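PDB 7BVE: integral membrane indolylacetylinositol arabinosyltransferase EmbC from Mycolicibacterium smegmatis, which probably transfers arabinose units in the building of mycobacterial cell-wall arabinan, as an integral membrane glycosyltransferase that binds the drug ethambutol. Local coordinates for residues L1019-S1024 with T1044-D1049. Residues are numbered along the deposited sequence; the frame is centred on the assembly and turned at random.
Sequences LLRPSS and TPWYPD
Arg1021 and Thr1044 face each other as an antiparallel hydrogen-bonded pair at the open end of the hairpin formed by strands 1020-1029 and 1039-1045. The evidence is a reciprocal pair of backbone bonds: Arg1021 N reaches Thr1044 O at 2.8 Å, and Thr1044 N reaches Arg1021 O at 2.9 Å, both nearly straight. Next to it, toward the open end, Leu1020 and Pro1045 form a non-hydrogen-bonded pair, which needs no N-H from the proline. Their side chains diverge, and only the tip of the buried Leu1020 returns, its CD2 lying 4.0 Å from Pro1045 CG; Leu1020 also touches Leu1043 of the partner strand.

The face bearing Arg1021 and Thr1044 is the more solvent-exposed side, and Trp1046, in the loop just after the strand, folds back against the arginine. With CG set between the backbone N and the carbonyl carbon (chi1 58°) and the chain extended beyond it, Arg1021 runs out between Thr1044 and Trp1046. Arg1021 CD stands 4.0 Å from the centroid of the six-membered ring of Trp1046, 20° off the normal, a CH-pi contact over the face. Thr1044 CG2 comes to the guanidinium edge, 3.8 Å from Arg1021 NE, while the guanidinium and indole planes are 49° apart, too inclined for a parallel stack. Beyond Trp1046, Tyr1047 turns away and meets Phe187 at about a right angle, joining this C-terminal-domain hairpin to the N-terminal part of the chain.

The chemistry thus divides between backbone and side chain: two directional bonds fix the register, whereas the arginine side chain is held across this contact by van der Waals and CH-pi packing, which probably leaves its charged end hydrated.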
ATOM      1  N   LEU A1019      -7.668 -11.555 -34.581  1.00 15.07           N
ATOM      2  CA  LEU A1019      -8.334 -12.472 -35.488  1.00 15.07           C
ATOM      3  C   LEU A1019      -9.834 -12.247 -35.558  1.00 15.07           C
ATOM      4  O   LEU A1019     -10.432 -12.434 -36.622  1.00 15.07           O
ATOM      5  CB  LEU A1019      -8.041 -13.908 -35.055  1.00 15.07           C
ATOM      6  CG  LEU A1019      -8.552 -15.044 -35.926  1.00 15.07           C
ATOM      7  CD1 LEU A1019      -7.898 -14.986 -37.270  1.00 15.07           C
ATOM      8  CD2 LEU A1019      -8.276 -16.345 -35.267  1.00 15.07           C
ATOM      9  N   LEU A1020     -10.448 -11.827 -34.455  1.00 15.07           N
ATOM     10  CA  LEU A1020     -11.889 -11.798 -34.281  1.00 15.07           C
ATOM     11  C   LEU A1020     -12.330 -10.406 -33.857  1.00 15.07           C
ATOM     12  O   LEU A1020     -11.566  -9.652 -33.256  1.00 15.07           O
ATOM     13  CB  LEU A1020     -12.318 -12.809 -33.216  1.00 15.07           C
ATOM     14  CG  LEU A1020     -11.986 -14.275 -33.447  1.00 15.07           C
ATOM     15  CD1 LEU A1020     -12.234 -15.049 -32.200  1.00 15.07           C
ATOM     16  CD2 LEU A1020     -12.807 -14.835 -34.564  1.00 15.07           C
ATOM     17  N   ARG A1021     -13.583 -10.072 -34.158  1.00 15.07           N
ATOM     18  CA  ARG A1021     -14.198  -8.843 -33.666  1.00 15.07           C
ATOM     19  C   ARG A1021     -15.332  -9.174 -32.702  1.00 15.07           C
ATOM     20  O   ARG A1021     -16.074 -10.143 -32.928  1.00 15.07           O
ATOM     21  CB  ARG A1021     -14.695  -7.975 -34.823  1.00 15.07           C
ATOM     22  CG  ARG A1021     -15.685  -8.637 -35.725  1.00 15.07           C
ATOM     23  CD  ARG A1021     -16.145  -7.745 -36.837  1.00 15.07           C
ATOM     24  NE  ARG A1021     -17.129  -8.442 -37.652  1.00 15.07           N
ATOM     25  CZ  ARG A1021     -17.768  -7.902 -38.678  1.00 15.07           C
ATOM     26  NH1 ARG A1021     -17.532  -6.644 -39.020  1.00 15.07           N
ATOM     27  NH2 ARG A1021     -18.650  -8.617 -39.360  1.00 15.07           N
ATOM     28  N   PRO A1022     -15.486  -8.443 -31.606  1.00 15.07           N
ATOM     29  CA  PRO A1022     -16.513  -8.784 -30.618  1.00 15.07           C
ATOM     30  C   PRO A1022     -17.833  -8.070 -30.881  1.00 15.07           C
ATOM     31  O   PRO A1022     -17.923  -7.117 -31.653  1.00 15.07           O
ATOM     32  CB  PRO A1022     -15.890  -8.311 -29.308  1.00 15.07           C
ATOM     33  CG  PRO A1022     -15.067  -7.167 -29.708  1.00 15.07           C
ATOM     34  CD  PRO A1022     -14.517  -7.479 -31.066  1.00 15.07           C
ATOM     35  N   SER A1023     -18.866  -8.543 -30.188  1.00 15.07           N
ATOM     36  CA  SER A1023     -20.221  -8.020 -30.306  1.00 15.07           C
ATOM     37  C   SER A1023     -21.035  -8.402 -29.076  1.00 15.07           C
ATOM     38  O   SER A1023     -21.195  -9.589 -28.796  1.00 15.07           O
ATOM     39  CB  SER A1023     -20.884  -8.560 -31.574  1.00 15.07           C
ATOM     40  OG  SER A1023     -22.232  -8.152 -31.670  1.00 15.07           O
ATOM     41  N   SER A1024     -21.559  -7.421 -28.346  1.00 15.07           N
ATOM     42  CA  SER A1024     -22.286  -7.685 -27.111  1.00 15.07           C
ATOM     43  C   SER A1024     -23.669  -8.267 -27.373  1.00 15.07           C
ATOM     44  O   SER A1024     -24.301  -7.999 -28.396  1.00 15.07           O
ATOM     45  CB  SER A1024     -22.437  -6.412 -26.286  1.00 15.07           C
ATOM     46  OG  SER A1024     -21.197  -6.003 -25.754  1.00 15.07           O
ATOM     47  N   THR A1044     -16.770 -12.762 -34.054  1.00 15.07           N
ATOM     48  CA  THR A1044     -16.990 -12.885 -35.481  1.00 15.07           C
ATOM     49  C   THR A1044     -15.669 -12.717 -36.218  1.00 15.07           C
ATOM     50  O   THR A1044     -14.914 -11.788 -35.907  1.00 15.07           O
ATOM     51  CB  THR A1044     -17.986 -11.820 -35.957  1.00 15.07           C
ATOM     52  OG1 THR A1044     -19.181 -11.896 -35.173  1.00 15.07           O
ATOM     53  CG2 THR A1044     -18.348 -12.027 -37.413  1.00 15.07           C
ATOM     54  N   PRO A1045     -15.339 -13.579 -37.175  1.00 15.07           N
ATOM     55  CA  PRO A1045     -14.085 -13.410 -37.904  1.00 15.07           C
ATOM     56  C   PRO A1045     -14.149 -12.238 -38.864  1.00 15.07           C
ATOM     57  O   PRO A1045     -15.215 -11.874 -39.359  1.00 15.07           O
ATOM     58  CB  PRO A1045     -13.949 -14.730 -38.671  1.00 15.07           C
ATOM     59  CG  PRO A1045     -14.824 -15.678 -37.966  1.00 15.07           C
ATOM     60  CD  PRO A1045     -15.969 -14.867 -37.487  1.00 15.07           C
ATOM     61  N   TRP A1046     -12.985 -11.638 -39.121  1.00 15.07           N
ATOM     62  CA  TRP A1046     -12.915 -10.610 -40.152  1.00 15.07           C
ATOM     63  C   TRP A1046     -13.057 -11.215 -41.540  1.00 15.07           C
ATOM     64  O   TRP A1046     -13.748 -10.657 -42.398  1.00 15.07           O
ATOM     65  CB  TRP A1046     -11.611  -9.826 -40.071  1.00 15.07           C
ATOM     66  CG  TRP A1046     -11.421  -8.991 -38.874  1.00 15.07           C
ATOM     67  CD1 TRP A1046     -10.583  -9.234 -37.847  1.00 15.07           C
ATOM     68  CD2 TRP A1046     -12.081  -7.768 -38.574  1.00 15.07           C
ATOM     69  NE1 TRP A1046     -10.664  -8.236 -36.918  1.00 15.07           N
ATOM     70  CE2 TRP A1046     -11.585  -7.322 -37.341  1.00 15.07           C
ATOM     71  CE3 TRP A1046     -13.047  -7.002 -39.227  1.00 15.07           C
ATOM     72  CZ2 TRP A1046     -12.019  -6.148 -36.747  1.00 15.07           C
ATOM     73  CZ3 TRP A1046     -13.479  -5.841 -38.635  1.00 15.07           C
ATOM     74  CH2 TRP A1046     -12.964  -5.422 -37.408  1.00 15.07           C
ATOM     75  N   TYR A1047     -12.395 -12.342 -41.793  1.00 18.59           N
ATOM     76  CA  TYR A1047     -12.576 -13.017 -43.070  1.00 18.59           C
ATOM     77  C   TYR A1047     -13.411 -14.273 -42.848  1.00 18.59           C
ATOM     78  O   TYR A1047     -12.897 -15.263 -42.302  1.00 18.59           O
ATOM     79  CB  TYR A1047     -11.240 -13.379 -43.729  1.00 18.59           C
ATOM     80  CG  TYR A1047     -10.416 -12.231 -44.276  1.00 18.59           C
ATOM     81  CD1 TYR A1047     -10.856 -10.917 -44.226  1.00 18.59           C
ATOM     82  CD2 TYR A1047      -9.227 -12.478 -44.919  1.00 18.59           C
ATOM     83  CE1 TYR A1047     -10.092  -9.887 -44.745  1.00 18.59           C
ATOM     84  CE2 TYR A1047      -8.472 -11.466 -45.445  1.00 18.59           C
ATOM     85  CZ  TYR A1047      -8.901 -10.180 -45.359  1.00 18.59           C
ATOM     86  OH  TYR A1047      -8.117  -9.192 -45.897  1.00 18.59           O
ATOM     87  N   PRO A1048     -14.683 -14.295 -43.252  1.00 27.18           N
ATOM     88  CA  PRO A1048     -15.519 -15.472 -42.988  1.00 27.18           C
ATOM     89  C   PRO A1048     -15.193 -16.675 -43.853  1.00 27.18           C
ATOM     90  O   PRO A1048     -15.563 -17.796 -43.482  1.00 27.18           O
ATOM     91  CB  PRO A1048     -16.933 -14.961 -43.269  1.00 27.18           C
ATOM     92  CG  PRO A1048     -16.831 -13.471 -43.164  1.00 27.18           C
ATOM     93  CD  PRO A1048     -15.483 -13.148 -43.694  1.00 27.18           C
ATOM     94  N   ASP A1049     -14.519 -16.489 -44.986  1.00 37.00           N
ATOM     95  CA  ASP A1049     -14.165 -17.571 -45.898  1.00 37.00           C
ATOM     96  C   ASP A1049     -12.802 -18.185 -45.599  1.00 37.00           C
ATOM     97  O   ASP A1049     -12.156 -18.725 -46.506  1.00 37.00           O
ATOM     98  CB  ASP A1049     -14.213 -17.068 -47.339  1.00 37.00           C
ATOM     99  CG  ASP A1049     -13.358 -15.826 -47.555  1.00 37.00           C
ATOM    100  OD1 ASP A1049     -12.851 -15.256 -46.565  1.00 37.00           O
ATOM    101  OD2 ASP A1049     -13.180 -15.424 -48.721  1.00 37.00           O
TER